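Local coordinates for protein dephospho-CoA kinase (PDB 4ZO4) that probably catalyses the ATP-dependent phosphorylation of the 3'-hydroxyl of dephospho-coenzyme A, the last step of coenzyme A biosynthesis, at residues 128-142 with 168-182. Residues are numbered along the deposited sequence; the frame is centred on the assembly and turned at random.
Sequences ENLGKVIVIYTPKEL and IEEKLKKADFIIKNT
Val133 O takes two backbone donors at once, Phe177 N at 3.0 Å and Asp176 N at 3.1 Å, the latter in the carbonyl plane on a lone pair. Asp176 also reaches back: its OD2 accepts Val133 N at 2.7 Å through the anti lone pair, so the carboxylate appears to stand in for the main-chain oxygen that a continued parallel pairing would supply. Both polar backbone atoms of Val133 are thus held by Asp176, just ahead of strand 177-179, with Phe177 sharing the oxygen. From there the two strands run parallel, 20° apart. Val135 N hydrogen-bonds to Phe177 O, Ile179 N to Val135 O, and Tyr137 N to Ile179 O.

On one face of this pairing Val135 packs against Leu172 and the turn that follows, CG1 on Leu172 CD2 and CG2 on Ala175 CB. Leu172 is forked: its other methyl, CD1, sits 3.7 Å above the centroid of the Tyr137 ring, a CH-pi contact almost on the ring normal. With CG anti to the backbone N (chi1 -178°), that ring stands up toward helix 155-172, and Glu169 OE1 lies at its edge near OH. Ile134, Ile136, Phe177 and Ile179 point to the opposite face, where Ile136 and Ile179 pack on helix 185-200.

In this P-loop kinase fold, strand 177-179 forms one edge of the chain's parallel sheet, strand 132-136 lies between it and strand 7-12, and helix 155-172 leads through a type I turn into the edge strand.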
loop_
_atom_site.group_PDB
_atom_site.type_symbol
_atom_site.label_atom_id
_atom_site.label_comp_id
_atom_site.label_asym_id
_atom_site.label_seq_id
_atom_site.Cartn_x
_atom_site.Cartn_y
_atom_site.Cartn_z
ATOM N N GLU A 128 -6.719 0.483 -20.897
ATOM C CA GLU A 128 -7.265 1.691 -21.542
ATOM C C GLU A 128 -6.688 1.907 -22.949
ATOM O O GLU A 128 -7.311 2.551 -23.799
ATOM C CB GLU A 128 -7.004 2.957 -20.708
ATOM C CG GLU A 128 -7.056 2.799 -19.187
ATOM C CD GLU A 128 -5.681 2.792 -18.534
ATOM O OE1 GLU A 128 -4.867 3.697 -18.833
ATOM O OE2 GLU A 128 -5.420 1.891 -17.707
ATOM N N ASN A 129 -5.504 1.355 -23.176
ATOM C CA ASN A 129 -4.733 1.605 -24.380
ATOM C C ASN A 129 -5.083 0.620 -25.480
ATOM O O ASN A 129 -4.664 0.797 -26.630
ATOM C CB ASN A 129 -3.242 1.479 -24.069
ATOM C CG ASN A 129 -2.890 2.046 -22.715
ATOM O OD1 ASN A 129 -2.600 1.294 -21.779
ATOM N ND2 ASN A 129 -2.955 3.373 -22.585
ATOM N N LEU A 130 -5.837 -0.420 -25.122
ATOM C CA LEU A 130 -6.197 -1.475 -26.060
ATOM C C LEU A 130 -7.408 -1.082 -26.903
ATOM O O LEU A 130 -7.492 -1.468 -28.063
ATOM C CB LEU A 130 -6.480 -2.791 -25.321
ATOM C CG LEU A 130 -5.419 -3.222 -24.313
ATOM C CD1 LEU A 130 -5.666 -4.631 -23.787
ATOM C CD2 LEU A 130 -4.033 -3.110 -24.930
ATOM N N GLY A 131 -8.335 -0.324 -26.324
ATOM C CA GLY A 131 -9.559 0.059 -27.008
ATOM C C GLY A 131 -10.261 1.221 -26.337
ATOM O O GLY A 131 -9.617 2.096 -25.752
ATOM N N LYS A 132 -11.588 1.218 -26.421
ATOM C CA LYS A 132 -12.417 2.249 -25.796
ATOM C C LYS A 132 -13.210 1.772 -24.556
ATOM O O LYS A 132 -13.724 0.631 -24.481
ATOM C CB LYS A 132 -13.374 2.859 -26.830
ATOM C CG LYS A 132 -12.835 4.142 -27.431
ATOM C CD LYS A 132 -12.964 4.183 -28.936
ATOM C CE LYS A 132 -12.162 5.336 -29.516
ATOM N NZ LYS A 132 -11.751 5.010 -30.911
ATOM N N VAL A 133 -13.341 2.686 -23.608
ATOM C CA VAL A 133 -13.863 2.338 -22.320
ATOM C C VAL A 133 -15.232 2.958 -22.117
ATOM O O VAL A 133 -15.393 4.184 -22.213
ATOM C CB VAL A 133 -12.913 2.840 -21.227
ATOM C CG1 VAL A 133 -13.194 2.147 -19.907
ATOM C CG2 VAL A 133 -11.499 2.589 -21.663
ATOM N N ILE A 134 -16.193 2.102 -21.783
ATOM C CA ILE A 134 -17.595 2.484 -21.584
ATOM C C ILE A 134 -17.919 2.327 -20.106
ATOM O O ILE A 134 -17.971 1.206 -19.577
ATOM C CB ILE A 134 -18.560 1.541 -22.367
ATOM C CG1 ILE A 134 -18.415 1.727 -23.877
ATOM C CG2 ILE A 134 -20.032 1.752 -21.967
ATOM C CD1 ILE A 134 -19.270 0.759 -24.680
ATOM N N VAL A 135 -18.136 3.435 -19.429
ATOM C CA VAL A 135 -18.464 3.347 -18.033
ATOM C C VAL A 135 -19.934 3.658 -17.840
ATOM O O VAL A 135 -20.417 4.728 -18.246
ATOM C CB VAL A 135 -17.617 4.305 -17.175
ATOM C CG1 VAL A 135 -17.969 4.111 -15.702
ATOM C CG2 VAL A 135 -16.132 4.065 -17.400
ATOM N N ILE A 136 -20.629 2.729 -17.206
ATOM C CA ILE A 136 -21.969 2.970 -16.749
ATOM C C ILE A 136 -21.917 3.470 -15.319
ATOM O O ILE A 136 -21.551 2.738 -14.393
ATOM C CB ILE A 136 -22.828 1.715 -16.827
ATOM C CG1 ILE A 136 -22.800 1.190 -18.264
ATOM C CG2 ILE A 136 -24.241 2.072 -16.419
ATOM C CD1 ILE A 136 -23.159 -0.263 -18.399
ATOM N N TYR A 137 -22.314 4.726 -15.177
ATOM C CA TYR A 137 -22.141 5.504 -13.984
ATOM C C TYR A 137 -23.494 5.812 -13.336
ATOM O O TYR A 137 -24.440 6.221 -14.023
ATOM C CB TYR A 137 -21.481 6.817 -14.375
ATOM C CG TYR A 137 -21.175 7.745 -13.238
ATOM C CD1 TYR A 137 -20.654 7.257 -12.028
ATOM C CD2 TYR A 137 -21.339 9.117 -13.380
ATOM C CE1 TYR A 137 -20.331 8.115 -11.001
ATOM C CE2 TYR A 137 -21.015 9.988 -12.351
ATOM C CZ TYR A 137 -20.509 9.471 -11.167
ATOM O OH TYR A 137 -20.192 10.309 -10.123
ATOM N N THR A 138 -23.565 5.612 -12.019
ATOM C CA THR A 138 -24.676 6.067 -11.190
ATOM C C THR A 138 -24.206 7.086 -10.122
ATOM O O THR A 138 -23.702 6.699 -9.087
ATOM C CB THR A 138 -25.315 4.863 -10.496
ATOM O OG1 THR A 138 -25.525 3.809 -11.457
ATOM C CG2 THR A 138 -26.621 5.268 -9.862
ATOM N N PRO A 139 -24.368 8.393 -10.367
ATOM C CA PRO A 139 -23.880 9.386 -9.399
ATOM C C PRO A 139 -24.349 9.100 -7.982
ATOM O O PRO A 139 -25.396 8.488 -7.792
ATOM C CB PRO A 139 -24.516 10.699 -9.862
ATOM C CG PRO A 139 -24.987 10.468 -11.246
ATOM C CD PRO A 139 -25.230 8.996 -11.395
ATOM N N LYS A 140 -23.589 9.553 -6.996
ATOM C CA LYS A 140 -23.922 9.326 -5.577
ATOM C C LYS A 140 -23.604 10.549 -4.751
ATOM O O LYS A 140 -22.710 11.322 -5.088
ATOM C CB LYS A 140 -23.127 8.157 -5.008
ATOM C CG LYS A 140 -23.506 6.806 -5.579
ATOM C CD LYS A 140 -24.861 6.344 -5.093
ATOM C CE LYS A 140 -25.084 4.911 -5.520
ATOM N NZ LYS A 140 -26.382 4.418 -5.003
ATOM N N GLU A 141 -24.331 10.745 -3.657
ATOM C CA GLU A 141 -23.990 11.854 -2.775
ATOM C C GLU A 141 -22.757 11.432 -1.967
ATOM O O GLU A 141 -22.750 10.392 -1.276
ATOM C CB GLU A 141 -25.152 12.284 -1.879
ATOM C CG GLU A 141 -25.280 13.814 -1.787
ATOM C CD GLU A 141 -26.189 14.274 -0.651
ATOM O OE1 GLU A 141 -26.726 15.401 -0.734
ATOM O OE2 GLU A 141 -26.364 13.515 0.327
ATOM N N LEU A 142 -21.703 12.228 -2.109
ATOM C CA LEU A 142 -20.464 11.967 -1.436
ATOM C C LEU A 142 -20.511 12.671 -0.086
ATOM O O LEU A 142 -19.618 13.458 0.265
ATOM C CB LEU A 142 -19.295 12.455 -2.292
ATOM C CG LEU A 142 -19.263 11.893 -3.720
ATOM C CD1 LEU A 142 -18.055 12.423 -4.472
ATOM C CD2 LEU A 142 -19.245 10.376 -3.728
ATOM N N ILE A 168 -14.527 5.390 -7.488
ATOM C CA ILE A 168 -15.309 5.221 -8.721
ATOM C C ILE A 168 -15.312 6.504 -9.580
ATOM O O ILE A 168 -15.003 6.456 -10.791
ATOM C CB ILE A 168 -16.764 4.790 -8.434
ATOM C CG1 ILE A 168 -16.819 3.313 -8.041
ATOM C CG2 ILE A 168 -17.630 4.937 -9.675
ATOM C CD1 ILE A 168 -18.103 2.926 -7.339
ATOM N N GLU A 169 -15.644 7.644 -8.976
ATOM C CA GLU A 169 -15.625 8.900 -9.720
ATOM C C GLU A 169 -14.258 9.213 -10.290
ATOM O O GLU A 169 -14.151 9.722 -11.427
ATOM C CB GLU A 169 -16.050 10.064 -8.857
ATOM C CG GLU A 169 -17.514 10.053 -8.480
ATOM C CD GLU A 169 -18.041 11.432 -8.098
ATOM O OE1 GLU A 169 -19.289 11.593 -8.102
ATOM O OE2 GLU A 169 -17.230 12.350 -7.789
ATOM N N GLU A 170 -13.208 8.924 -9.517
ATOM C CA GLU A 170 -11.838 9.049 -10.042
ATOM C C GLU A 170 -11.616 8.271 -11.317
ATOM O O GLU A 170 -10.899 8.734 -12.206
ATOM C CB GLU A 170 -10.787 8.590 -9.044
ATOM C CG GLU A 170 -9.954 9.721 -8.490
ATOM C CD GLU A 170 -9.128 10.453 -9.534
ATOM O OE1 GLU A 170 -9.232 11.703 -9.616
ATOM O OE2 GLU A 170 -8.362 9.775 -10.260
ATOM N N LYS A 171 -12.206 7.086 -11.414
ATOM C CA LYS A 171 -11.929 6.232 -12.562
ATOM C C LYS A 171 -12.486 6.788 -13.895
ATOM O O LYS A 171 -12.047 6.400 -14.964
ATOM C CB LYS A 171 -12.473 4.851 -12.295
ATOM C CG LYS A 171 -11.598 3.736 -12.809
ATOM C CD LYS A 171 -10.207 3.744 -12.176
ATOM C CE LYS A 171 -9.691 2.334 -11.938
ATOM N NZ LYS A 171 -8.340 2.152 -12.532
ATOM N N LEU A 172 -13.446 7.704 -13.835
ATOM C CA LEU A 172 -14.075 8.235 -15.050
ATOM C C LEU A 172 -13.099 9.101 -15.854
ATOM O O LEU A 172 -13.139 9.133 -17.083
ATOM C CB LEU A 172 -15.295 9.060 -14.680
ATOM C CG LEU A 172 -16.411 8.336 -13.930
ATOM C CD1 LEU A 172 -17.528 9.323 -13.640
ATOM C CD2 LEU A 172 -16.966 7.141 -14.701
ATOM N N LYS A 173 -12.211 9.791 -15.160
ATOM C CA LYS A 173 -11.111 10.516 -15.798
ATOM C C LYS A 173 -10.426 9.712 -16.907
ATOM O O LYS A 173 -9.716 10.295 -17.732
ATOM C CB LYS A 173 -10.063 10.930 -14.750
ATOM C CG LYS A 173 -10.672 11.612 -13.512
ATOM C CD LYS A 173 -9.821 12.705 -12.915
ATOM C CE LYS A 173 -10.635 13.558 -11.950
ATOM N NZ LYS A 173 -9.753 14.463 -11.134
ATOM N N LYS A 174 -10.626 8.390 -16.916
ATOM C CA LYS A 174 -10.086 7.508 -17.954
ATOM C C LYS A 174 -11.120 6.783 -18.864
ATOM O O LYS A 174 -10.744 6.005 -19.725
ATOM C CB LYS A 174 -9.124 6.494 -17.309
ATOM C CG LYS A 174 -7.780 7.087 -16.892
ATOM C CD LYS A 174 -6.954 6.092 -16.075
ATOM C CE LYS A 174 -7.217 6.223 -14.576
ATOM N NZ LYS A 174 -6.502 5.200 -13.744
ATOM N N ALA A 175 -12.404 7.055 -18.694
ATOM C CA ALA A 175 -13.445 6.635 -19.663
ATOM C C ALA A 175 -13.499 7.475 -20.951
ATOM O O ALA A 175 -13.289 8.702 -20.919
ATOM C CB ALA A 175 -14.814 6.690 -19.005
ATOM N N ASP A 176 -13.816 6.812 -22.071
ATOM C CA ASP A 176 -14.157 7.513 -23.328
ATOM C C ASP A 176 -15.649 7.860 -23.369
ATOM O O ASP A 176 -16.034 8.928 -23.820
ATOM C CB ASP A 176 -13.842 6.657 -24.557
ATOM C CG ASP A 176 -12.408 6.159 -24.589
ATOM O OD1 ASP A 176 -11.499 6.999 -24.717
ATOM O OD2 ASP A 176 -12.214 4.919 -24.505
ATOM N N PHE A 177 -16.480 6.941 -22.894
ATOM C CA PHE A 177 -17.923 7.055 -23.002
ATOM C C PHE A 177 -18.585 6.704 -21.677
ATOM O O PHE A 177 -18.438 5.604 -21.176
ATOM C CB PHE A 177 -18.447 6.108 -24.094
ATOM C CG PHE A 177 -17.707 6.215 -25.404
ATOM C CD1 PHE A 177 -17.518 7.460 -26.015
ATOM C CD2 PHE A 177 -17.230 5.082 -26.050
ATOM C CE1 PHE A 177 -16.846 7.574 -27.227
ATOM C CE2 PHE A 177 -16.567 5.184 -27.270
ATOM C CZ PHE A 177 -16.365 6.432 -27.854
ATOM N N ILE A 178 -19.328 7.658 -21.147
ATOM C CA ILE A 178 -20.052 7.527 -19.902
ATOM C C ILE A 178 -21.540 7.470 -20.193
ATOM O O ILE A 178 -22.100 8.420 -20.716
ATOM C CB ILE A 178 -19.818 8.761 -18.976
ATOM C CG1 ILE A 178 -18.320 8.967 -18.718
ATOM C CG2 ILE A 178 -20.565 8.597 -17.649
ATOM C CD1 ILE A 178 -17.981 10.083 -17.739
ATOM N N ILE A 179 -22.172 6.376 -19.811
ATOM C CA ILE A 179 -23.617 6.237 -19.830
ATOM C C ILE A 179 -24.175 6.470 -18.439
ATOM O O ILE A 179 -24.026 5.623 -17.571
ATOM C CB ILE A 179 -23.977 4.810 -20.253
ATOM C CG1 ILE A 179 -23.528 4.589 -21.707
ATOM C CG2 ILE A 179 -25.465 4.525 -20.052
ATOM C CD1 ILE A 179 -23.806 3.192 -22.231
ATOM N N LYS A 180 -24.812 7.626 -18.233
ATOM C CA LYS A 180 -25.519 7.971 -16.975
ATOM C C LYS A 180 -26.494 6.846 -16.643
ATOM O O LYS A 180 -26.719 5.969 -17.457
ATOM C CB LYS A 180 -26.278 9.299 -17.143
ATOM C CG LYS A 180 -26.067 10.354 -16.069
ATOM C CD LYS A 180 -24.585 10.621 -15.797
ATOM C CE LYS A 180 -24.237 12.106 -15.802
ATOM N NZ LYS A 180 -23.914 12.579 -17.188
ATOM N N ASN A 181 -27.041 6.839 -15.439
ATOM C CA ASN A 181 -27.906 5.742 -14.998
ATOM C C ASN A 181 -28.653 6.170 -13.753
ATOM O O ASN A 181 -28.682 5.470 -12.740
ATOM C CB ASN A 181 -27.079 4.489 -14.697
ATOM C CG ASN A 181 -27.940 3.292 -14.327
ATOM O OD1 ASN A 181 -29.114 3.241 -14.667
ATOM N ND2 ASN A 181 -27.350 2.320 -13.629
ATOM N N THR A 182 -29.250 7.348 -13.840
ATOM C CA THR A 182 -29.872 7.979 -12.699
ATOM C C THR A 182 -31.346 7.661 -12.640
ATOM O O THR A 182 -31.922 7.588 -11.557
ATOM C CB THR A 182 -29.699 9.498 -12.764
ATOM O OG1 THR A 182 -28.300 9.808 -12.700
ATOM C CG2 THR A 182 -30.402 10.161 -11.596
#